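Side-chain contacts in GTP-binding protein (Thermus thermophilus, PDB 2DBY), which binds GDP in its G domain and is probably a magnesium-dependent ATPase that associates with the 70S ribosome and its 50S subunit: residues R145-E148 / R149-E153; R155-R158 / E159-P162; P162-E165 / A166-L170. One frame throughout, in Å; residues are numbered along the deposited sequence.

Interaction 1: residues R145-E148 / R149-E153; sequences RRLE and RLRKE
Arg146 reaches along its helix to both Arg149 and Leu150. NH1 of Arg146 lies 3.8 Å from CB of Arg149, while NH2 of Arg146 comes within 4.1 Å of CD2 of Leu150, so the guanidinium rests against aliphatic carbon one turn on. Successive bends at chi2 (-49°) and chi3 (-69°) fold the chain of Arg146 forward to get there. The guanidinium planes of Arg146 and Arg149 stand nearly perpendicular, at 85°. Water 1, at the edge of the Arg146 group and in its plane, accepts from NH2 of Arg146 at 3.0 Å and donates to OE1 of Glu153 at 2.6 Å. That same OE1 sits 3.4 Å from NH1 of Arg149, above the guanidinium plane and toward its rim, where charge alone attracts. Beneath these groups runs regular helix 124-156, in a predicted coiled coil; N of Leu150 binds O of Arg146 at 2.7 Å, almost straight. Further out, Arg146 pairs with Glu195, Glu153 with Arg160 and Arg151 with Glu168, while Leu147 and Leu150 pack on Leu164 of helix 161-175. The carboxylates of Glu153 and Glu195 thus probably offset the gathered positive charge of Arg146, Arg149 and Arg160.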
ATOM      1  N   ARG A 145     -14.759  14.741  20.047  1.00 18.17           N
ATOM      2  CA  ARG A 145     -13.755  15.006  21.073  1.00 18.70           C
ATOM      3  C   ARG A 145     -12.755  16.065  20.620  1.00 23.77           C
ATOM      4  O   ARG A 145     -12.403  16.956  21.391  1.00 21.80           O
ATOM      5  CB  ARG A 145     -13.005  13.725  21.443  1.00 19.38           C
ATOM      6  CG  ARG A 145     -13.819  12.731  22.229  1.00 25.58           C
ATOM      7  CD  ARG A 145     -12.927  11.577  22.704  1.00 26.49           C
ATOM      8  NE  ARG A 145     -12.563  10.645  21.637  1.00 29.90           N
ATOM      9  CZ  ARG A 145     -13.322   9.621  21.247  1.00 29.61           C
ATOM     10  NH1 ARG A 145     -14.495   9.390  21.831  1.00 33.53           N
ATOM     11  NH2 ARG A 145     -12.906   8.818  20.282  1.00 31.39           N
ATOM     12  N   ARG A 146     -12.294  15.990  19.370  1.00 17.91           N
ATOM     13  CA  ARG A 146     -11.332  16.983  18.892  1.00 17.78           C
ATOM     14  C   ARG A 146     -11.942  18.377  18.752  1.00 17.28           C
ATOM     15  O   ARG A 146     -11.282  19.370  19.046  1.00 17.68           O
ATOM     16  CB  ARG A 146     -10.732  16.550  17.534  1.00 19.89           C
ATOM     17  CG  ARG A 146      -9.914  15.262  17.586  1.00 24.00           C
ATOM     18  CD  ARG A 146      -8.913  15.289  18.735  1.00 24.75           C
ATOM     19  NE  ARG A 146      -7.855  16.266  18.492  1.00 29.77           N
ATOM     20  CZ  ARG A 146      -7.104  16.801  19.447  1.00 35.82           C
ATOM     21  NH1 ARG A 146      -7.301  16.462  20.719  1.00 32.76           N
ATOM     22  NH2 ARG A 146      -6.139  17.653  19.123  1.00 38.61           N
ATOM     23  N   LEU A 147     -13.196  18.467  18.314  1.00 16.30           N
ATOM     24  CA  LEU A 147     -13.823  19.785  18.162  1.00 15.75           C
ATOM     25  C   LEU A 147     -13.842  20.512  19.499  1.00 22.24           C
ATOM     26  O   LEU A 147     -13.572  21.712  19.573  1.00 19.40           O
ATOM     27  CB  LEU A 147     -15.251  19.653  17.611  1.00 15.19           C
ATOM     28  CG  LEU A 147     -15.373  19.354  16.104  1.00 16.46           C
ATOM     29  CD1 LEU A 147     -16.791  18.971  15.762  1.00 20.17           C
ATOM     30  CD2 LEU A 147     -14.953  20.603  15.296  1.00 18.88           C
ATOM     31  N   GLU A 148     -14.144  19.777  20.561  1.00 22.99           N
ATOM     32  CA  GLU A 148     -14.184  20.378  21.894  1.00 26.03           C
ATOM     33  C   GLU A 148     -12.802  20.839  22.326  1.00 23.96           C
ATOM     34  O   GLU A 148     -12.644  21.962  22.792  1.00 26.50           O
ATOM     35  CB  GLU A 148     -14.739  19.382  22.923  1.00 29.93           C
ATOM     36  CG  GLU A 148     -16.119  18.835  22.563  1.00 43.35           C
ATOM     37  CD  GLU A 148     -17.078  18.766  23.746  1.00 52.37           C
ATOM     38  OE1 GLU A 148     -18.174  18.176  23.589  1.00 55.24           O
ATOM     39  OE2 GLU A 148     -16.744  19.306  24.826  1.00 58.29           O
ATOM     40  N   ARG A 149     -11.807  19.966  22.178  1.00 23.34           N
ATOM     41  CA  ARG A 149     -10.434  20.273  22.548  1.00 21.41           C
ATOM     42  C   ARG A 149      -9.826  21.383  21.701  1.00 22.86           C
ATOM     43  O   ARG A 149      -9.223  22.309  22.244  1.00 20.67           O
ATOM     44  CB  ARG A 149      -9.550  19.025  22.430  1.00 29.10           C
ATOM     45  CG  ARG A 149      -9.617  18.081  23.623  1.00 39.06           C
ATOM     46  CD  ARG A 149      -8.385  18.276  24.501  1.00 46.86           C
ATOM     47  NE  ARG A 149      -8.244  19.669  24.915  1.00 53.28           N
ATOM     48  CZ  ARG A 149      -7.130  20.205  25.403  1.00 56.36           C
ATOM     49  NH1 ARG A 149      -6.035  19.468  25.543  1.00 60.97           N
ATOM     50  NH2 ARG A 149      -7.111  21.486  25.748  1.00 57.97           N
ATOM     51  N   LEU A 150      -9.978  21.301  20.379  1.00 18.78           N
ATOM     52  CA  LEU A 150      -9.418  22.319  19.483  1.00 18.09           C
ATOM     53  C   LEU A 150     -10.027  23.703  19.673  1.00 18.06           C
ATOM     54  O   LEU A 150      -9.330  24.720  19.534  1.00 20.78           O
ATOM     55  CB  LEU A 150      -9.582  21.882  18.014  1.00 15.91           C
ATOM     56  CG  LEU A 150      -8.634  20.749  17.593  1.00 14.18           C
ATOM     57  CD1 LEU A 150      -9.059  20.194  16.224  1.00 13.81           C
ATOM     58  CD2 LEU A 150      -7.203  21.276  17.510  1.00 18.78           C
ATOM     59  N   ARG A 151     -11.321  23.763  19.962  1.00 18.76           N
ATOM     60  CA  ARG A 151     -11.971  25.056  20.149  1.00 24.26           C
ATOM     61  C   ARG A 151     -11.370  25.742  21.375  1.00 27.07           C
ATOM     62  O   ARG A 151     -11.206  26.959  21.398  1.00 23.70           O
ATOM     63  CB  ARG A 151     -13.476  24.892  20.329  1.00 27.88           C
ATOM     64  CG  ARG A 151     -14.268  26.162  19.994  1.00 30.62           C
ATOM     65  CD  ARG A 151     -15.751  25.958  20.232  1.00 29.21           C
ATOM     66  NE  ARG A 151     -16.259  24.755  19.576  1.00 30.92           N
ATOM     67  CZ  ARG A 151     -16.417  24.626  18.262  1.00 34.91           C
ATOM     68  NH1 ARG A 151     -16.116  25.634  17.451  1.00 28.13           N
ATOM     69  NH2 ARG A 151     -16.861  23.479  17.757  1.00 28.49           N
ATOM     70  N   LYS A 152     -11.024  24.959  22.392  1.00 25.31           N
ATOM     71  CA  LYS A 152     -10.416  25.540  23.589  1.00 26.98           C
ATOM     72  C   LYS A 152      -8.971  25.952  23.293  1.00 27.51           C
ATOM     73  O   LYS A 152      -8.537  27.037  23.669  1.00 27.87           O
ATOM     74  CB  LYS A 152     -10.448  24.538  24.748  1.00 36.21           C
ATOM     75  CG  LYS A 152     -11.454  24.880  25.841  1.00 43.15           C
ATOM     76  CD  LYS A 152     -11.036  26.142  26.591  1.00 52.96           C
ATOM     77  CE  LYS A 152     -12.065  26.556  27.642  1.00 54.83           C
ATOM     78  NZ  LYS A 152     -11.603  27.749  28.421  1.00 59.49           N
ATOM     79  N   GLU A 153      -8.235  25.097  22.590  1.00 20.22           N
ATOM     80  CA  GLU A 153      -6.838  25.374  22.255  1.00 21.05           C
ATOM     81  C   GLU A 153      -6.656  26.556  21.297  1.00 24.58           C
ATOM     82  O   GLU A 153      -5.679  27.306  21.394  1.00 24.11           O
ATOM     83  CB  GLU A 153      -6.183  24.141  21.619  1.00 25.55           C
ATOM     84  CG  GLU A 153      -6.211  22.887  22.470  1.00 28.16           C
ATOM     85  CD  GLU A 153      -5.484  21.725  21.809  1.00 34.01           C
ATOM     86  OE1 GLU A 153      -5.176  20.747  22.527  1.00 34.20           O
ATOM     87  OE2 GLU A 153      -5.220  21.791  20.583  1.00 30.51           O
TER
HETATM   88  O   HOH W   1      -4.615  18.378  21.637  1.00 35.87           O

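Interaction 2: residues R155-R158 / E159-P162; sequences RADR and ERLP
N of Glu159 donates to OD1 of Asp157 at 3.0 Å, arriving from well above the carboxylate plane. With CG of Asp157 anti to its own nitrogen (chi1 176°), the carboxylate leans over the start of the following turn, and OD1 of Asp157 also lies 3.3 Å from CB of Glu159. This side-chain bond to the amide two residues on closes an Asx turn. The main chain of Asp157 is used as well: N of Arg160 donates to O of Asp157 at 3.0 Å in a nearly straight bond (168° at the hydrogen), which opens a short 3-10 turn. Here the chain leaves helix 124-156 and doubles back into helix 161-175, within a predicted coiled coil. N of Leu161 continues the turn by binding O of Arg158 at 3.0 Å. The exposed side chains of Arg158 and Glu159 run side by side in the same direction; NE of Arg158 is 4.0 Å from OE1 of Glu159, an attraction of charges without a directed bond. Arg160 lays its CG 3.8 Å from OD2 of Asp157, but its guanidinium turns elsewhere, to Glu195 and Glu153, while Pro162 packs on Ala188 and Arg191 of helix 187-195.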
ATOM      1  N   ARG A 155      -8.493  29.225  21.057  1.00 22.88           N
ATOM      2  CA  ARG A 155      -8.723  30.518  21.716  1.00 27.85           C
ATOM      3  C   ARG A 155      -7.426  31.011  22.341  1.00 26.96           C
ATOM      4  O   ARG A 155      -7.199  32.218  22.459  1.00 24.96           O
ATOM      5  CB  ARG A 155      -9.804  30.403  22.805  1.00 26.85           C
ATOM      6  CG  ARG A 155     -10.081  31.713  23.591  1.00 29.89           C
ATOM      7  CD  ARG A 155     -10.603  32.831  22.679  1.00 31.94           C
ATOM      8  NE  ARG A 155     -10.880  34.083  23.391  1.00 32.64           N
ATOM      9  CZ  ARG A 155      -9.950  34.934  23.826  1.00 35.26           C
ATOM     10  NH1 ARG A 155      -8.665  34.679  23.631  1.00 32.47           N
ATOM     11  NH2 ARG A 155     -10.311  36.054  24.448  1.00 32.57           N
ATOM     12  N   ALA A 156      -6.571  30.066  22.718  1.00 24.87           N
ATOM     13  CA  ALA A 156      -5.295  30.391  23.353  1.00 25.86           C
ATOM     14  C   ALA A 156      -4.107  30.364  22.404  1.00 27.98           C
ATOM     15  O   ALA A 156      -3.032  30.861  22.744  1.00 26.12           O
ATOM     16  CB  ALA A 156      -5.041  29.425  24.521  1.00 31.20           C
ATOM     17  N   ASP A 157      -4.288  29.783  21.220  1.00 23.20           N
ATOM     18  CA  ASP A 157      -3.208  29.688  20.249  1.00 22.40           C
ATOM     19  C   ASP A 157      -3.795  29.635  18.846  1.00 25.99           C
ATOM     20  O   ASP A 157      -4.263  28.584  18.418  1.00 22.86           O
ATOM     21  CB  ASP A 157      -2.383  28.423  20.535  1.00 25.74           C
ATOM     22  CG  ASP A 157      -1.288  28.185  19.515  1.00 35.67           C
ATOM     23  OD1 ASP A 157      -1.045  29.062  18.661  1.00 30.22           O
ATOM     24  OD2 ASP A 157      -0.658  27.106  19.575  1.00 38.83           O
ATOM     25  N   ARG A 158      -3.773  30.760  18.135  1.00 24.58           N
ATOM     26  CA  ARG A 158      -4.348  30.823  16.787  1.00 27.07           C
ATOM     27  C   ARG A 158      -3.799  29.778  15.800  1.00 24.37           C
ATOM     28  O   ARG A 158      -4.437  29.479  14.781  1.00 22.26           O
ATOM     29  CB  ARG A 158      -4.173  32.230  16.184  1.00 27.39           C
ATOM     30  CG  ARG A 158      -2.764  32.544  15.692  1.00 43.36           C
ATOM     31  CD  ARG A 158      -2.754  33.764  14.755  1.00 58.59           C
ATOM     32  NE  ARG A 158      -1.459  33.956  14.088  1.00 65.23           N
ATOM     33  CZ  ARG A 158      -1.229  34.850  13.126  1.00 68.99           C
ATOM     34  NH1 ARG A 158      -2.203  35.648  12.704  1.00 70.31           N
ATOM     35  NH2 ARG A 158      -0.019  34.948  12.582  1.00 69.37           N
ATOM     36  N   GLU A 159      -2.621  29.223  16.086  1.00 24.53           N
ATOM     37  CA  GLU A 159      -2.029  28.220  15.198  1.00 25.80           C
ATOM     38  C   GLU A 159      -2.851  26.938  15.142  1.00 21.80           C
ATOM     39  O   GLU A 159      -2.671  26.108  14.249  1.00 24.37           O
ATOM     40  CB  GLU A 159      -0.605  27.887  15.657  1.00 31.42           C
ATOM     41  CG  GLU A 159       0.498  28.385  14.729  1.00 46.14           C
ATOM     42  CD  GLU A 159       0.331  29.835  14.320  1.00 52.24           C
ATOM     43  OE1 GLU A 159      -0.516  30.117  13.442  1.00 60.24           O
ATOM     44  OE2 GLU A 159       1.044  30.694  14.882  1.00 60.67           O
ATOM     45  N   ARG A 160      -3.738  26.767  16.112  1.00 20.31           N
ATOM     46  CA  ARG A 160      -4.576  25.582  16.179  1.00 21.68           C
ATOM     47  C   ARG A 160      -5.885  25.812  15.404  1.00 20.01           C
ATOM     48  O   ARG A 160      -6.593  24.867  15.063  1.00 21.56           O
ATOM     49  CB  ARG A 160      -4.902  25.274  17.647  1.00 23.34           C
ATOM     50  CG  ARG A 160      -3.664  25.090  18.544  1.00 20.69           C
ATOM     51  CD  ARG A 160      -2.874  23.875  18.086  1.00 26.57           C
ATOM     52  NE  ARG A 160      -3.526  22.632  18.510  1.00 26.81           N
ATOM     53  CZ  ARG A 160      -3.314  21.452  17.939  1.00 23.03           C
ATOM     54  NH1 ARG A 160      -2.474  21.358  16.917  1.00 21.50           N
ATOM     55  NH2 ARG A 160      -3.939  20.373  18.392  1.00 23.63           N
ATOM     56  N   LEU A 161      -6.198  27.066  15.120  1.00 16.16           N
ATOM     57  CA  LEU A 161      -7.452  27.375  14.440  1.00 18.52           C
ATOM     58  C   LEU A 161      -7.692  26.633  13.110  1.00 16.54           C
ATOM     59  O   LEU A 161      -8.818  26.169  12.834  1.00 15.85           O
ATOM     60  CB  LEU A 161      -7.544  28.895  14.247  1.00 16.74           C
ATOM     61  CG  LEU A 161      -8.849  29.463  13.698  1.00 16.91           C
ATOM     62  CD1 LEU A 161     -10.040  28.954  14.485  1.00 16.96           C
ATOM     63  CD2 LEU A 161      -8.774  30.966  13.770  1.00 15.93           C
ATOM     64  N   PRO A 162      -6.660  26.509  12.262  1.00 15.57           N
ATOM     65  CA  PRO A 162      -6.916  25.793  11.006  1.00 15.52           C
ATOM     66  C   PRO A 162      -7.377  24.345  11.230  1.00 14.63           C
ATOM     67  O   PRO A 162      -8.207  23.821  10.473  1.00 13.73           O
ATOM     68  CB  PRO A 162      -5.578  25.873  10.273  1.00 18.48           C
ATOM     69  CG  PRO A 162      -4.997  27.178  10.785  1.00 18.73           C
ATOM     70  CD  PRO A 162      -5.338  27.166  12.243  1.00 16.51           C
TER

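Interaction 3: residues P162-E165 / A166-L170; sequences PLLE and AAEGL
Glu165 and Glu168, one turn apart on helix 161-175, extend side by side from the second arm of an antiparallel helical hairpin, part of a predicted coiled coil. The backbone bonds are those of a regular alpha helix: amides of Ala166, Ala167, Glu168 and Gly169 reach back four residues to the carbonyls of Pro162, Leu163, Leu164 and Glu165. Among them, N of Ala167 lies 2.9 Å from O of Leu163, and the longer bond from N of Gly169 to O of Glu165 measures 3.2 Å.

Van der Waals contacts set side-chain carbons against carbonyl oxygens of the preceding turn. CB of Ala166 lies 3.5 Å from O of Pro162, and CB of Ala167 is 3.4 Å from O of Leu163. In Glu168, chi1 of -64° holds CG beside the backbone nitrogen, 3.2 Å from O of Leu164. Nonpolar packing joins buried Ala167 and Leu164 to Leu147 of helix 124-156, while Leu163 meets Arg191 and Glu195 of helix 187-195.

The polar contacts centre on the carboxylates of Glu165 and Glu168, whose planes are turned 70° apart; bends at chi2 in both chains place them. Arg151 forms a salt bridge with OE1 of Glu168, probably offsetting the like charge nearby. OE1 of Glu165 and OE1 of Glu168 remain 4.6 Å apart, joined by water 2, which donates to the former at 2.7 Å and to the latter at 2.8 Å.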
ATOM      1  N   PRO A 162      -6.660  26.509  12.262  1.00 15.57           N
ATOM      2  CA  PRO A 162      -6.916  25.793  11.006  1.00 15.52           C
ATOM      3  C   PRO A 162      -7.377  24.345  11.230  1.00 14.63           C
ATOM      4  O   PRO A 162      -8.207  23.821  10.473  1.00 13.73           O
ATOM      5  CB  PRO A 162      -5.578  25.873  10.273  1.00 18.48           C
ATOM      6  CG  PRO A 162      -4.997  27.178  10.785  1.00 18.73           C
ATOM      7  CD  PRO A 162      -5.338  27.166  12.243  1.00 16.51           C
ATOM      8  N   LEU A 163      -6.834  23.669  12.240  1.00 14.41           N
ATOM      9  CA  LEU A 163      -7.265  22.296  12.484  1.00 14.75           C
ATOM     10  C   LEU A 163      -8.728  22.281  12.933  1.00 14.29           C
ATOM     11  O   LEU A 163      -9.508  21.402  12.554  1.00 14.45           O
ATOM     12  CB  LEU A 163      -6.384  21.635  13.554  1.00 15.02           C
ATOM     13  CG  LEU A 163      -5.011  21.172  13.047  1.00 18.49           C
ATOM     14  CD1 LEU A 163      -4.098  22.377  12.802  1.00 21.00           C
ATOM     15  CD2 LEU A 163      -4.407  20.242  14.090  1.00 19.55           C
ATOM     16  N   LEU A 164      -9.114  23.256  13.747  1.00 13.91           N
ATOM     17  CA  LEU A 164     -10.499  23.322  14.204  1.00 11.85           C
ATOM     18  C   LEU A 164     -11.440  23.507  13.001  1.00 14.07           C
ATOM     19  O   LEU A 164     -12.484  22.854  12.920  1.00 14.39           O
ATOM     20  CB  LEU A 164     -10.688  24.501  15.189  1.00 10.62           C
ATOM     21  CG  LEU A 164     -12.127  24.781  15.624  1.00 11.32           C
ATOM     22  CD1 LEU A 164     -12.684  23.601  16.450  1.00 14.06           C
ATOM     23  CD2 LEU A 164     -12.151  26.072  16.451  1.00 13.70           C
ATOM     24  N   GLU A 165     -11.084  24.408  12.078  1.00 13.25           N
ATOM     25  CA  GLU A 165     -11.956  24.662  10.927  1.00 13.13           C
ATOM     26  C   GLU A 165     -12.031  23.454   9.990  1.00 13.36           C
ATOM     27  O   GLU A 165     -13.089  23.153   9.416  1.00 12.70           O
ATOM     28  CB  GLU A 165     -11.502  25.914  10.192  1.00 12.01           C
ATOM     29  CG  GLU A 165     -11.503  27.164  11.122  1.00 13.42           C
ATOM     30  CD  GLU A 165     -12.783  27.280  11.937  1.00 16.15           C
ATOM     31  OE1 GLU A 165     -12.794  26.834  13.113  1.00 16.49           O
ATOM     32  OE2 GLU A 165     -13.798  27.791  11.406  1.00 14.77           O
ATOM     33  N   ALA A 166     -10.920  22.737   9.869  1.00 14.75           N
ATOM     34  CA  ALA A 166     -10.918  21.519   9.048  1.00 11.22           C
ATOM     35  C   ALA A 166     -11.852  20.494   9.707  1.00 14.90           C
ATOM     36  O   ALA A 166     -12.646  19.816   9.042  1.00 12.61           O
ATOM     37  CB  ALA A 166      -9.501  20.961   8.963  1.00 15.96           C
ATOM     38  N   ALA A 167     -11.731  20.359  11.023  1.00 13.27           N
ATOM     39  CA  ALA A 167     -12.570  19.421  11.768  1.00 13.85           C
ATOM     40  C   ALA A 167     -14.065  19.766  11.599  1.00 12.21           C
ATOM     41  O   ALA A 167     -14.900  18.861  11.462  1.00 11.70           O
ATOM     42  CB  ALA A 167     -12.176  19.428  13.261  1.00 17.05           C
ATOM     43  N   GLU A 168     -14.401  21.059  11.598  1.00 14.52           N
ATOM     44  CA  GLU A 168     -15.810  21.481  11.428  1.00 12.94           C
ATOM     45  C   GLU A 168     -16.329  20.961  10.088  1.00 12.21           C
ATOM     46  O   GLU A 168     -17.461  20.479   9.992  1.00 13.01           O
ATOM     47  CB  GLU A 168     -15.930  23.025  11.409  1.00 17.68           C
ATOM     48  CG  GLU A 168     -15.534  23.803  12.678  1.00 24.90           C
ATOM     49  CD  GLU A 168     -16.592  23.775  13.765  1.00 24.91           C
ATOM     50  OE1 GLU A 168     -16.433  24.529  14.760  1.00 20.98           O
ATOM     51  OE2 GLU A 168     -17.572  23.003  13.637  1.00 24.22           O
ATOM     52  N   GLY A 169     -15.493  21.068   9.054  1.00 10.57           N
ATOM     53  CA  GLY A 169     -15.901  20.637   7.719  1.00 11.85           C
ATOM     54  C   GLY A 169     -16.039  19.135   7.636  1.00 12.98           C
ATOM     55  O   GLY A 169     -17.011  18.627   7.091  1.00  9.68           O
ATOM     56  N   LEU A 170     -15.062  18.423   8.175  1.00 11.68           N
ATOM     57  CA  LEU A 170     -15.105  16.961   8.175  1.00 10.85           C
ATOM     58  C   LEU A 170     -16.321  16.481   8.942  1.00 10.76           C
ATOM     59  O   LEU A 170     -16.937  15.504   8.567  1.00 12.91           O
ATOM     60  CB  LEU A 170     -13.810  16.405   8.799  1.00 10.92           C
ATOM     61  CG  LEU A 170     -12.596  16.527   7.853  1.00 11.00           C
ATOM     62  CD1 LEU A 170     -11.297  16.454   8.621  1.00 13.02           C
ATOM     63  CD2 LEU A 170     -12.681  15.425   6.795  1.00 13.13           C
TER
HETATM   64  O   HOH W   2     -15.198  26.989  14.310  1.00 14.80           O

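The three contacts follow the chain down one arm of a helical hairpin, round its bend and up the other: interaction 1 on helix 124-156, interaction 2 at the turn, interaction 3 on helix 161-175. Centre to centre, interaction 1 lies about 10 Å from each of the others, and interactions 2 and 3 about 12 Å apart. Interactions 1 and 2 are tied by the salt bridge from NE of Arg160 to OE2 of Glu153, 2.8 Å long; interactions 1 and 3 by that from NH1 of Arg151 to OE1 of Glu168, at 2.9 Å, and by CD2 of Leu147 packing 3.6 Å from CB of Ala167. Interactions 2 and 3 share Pro162. All lie away from the GDP site.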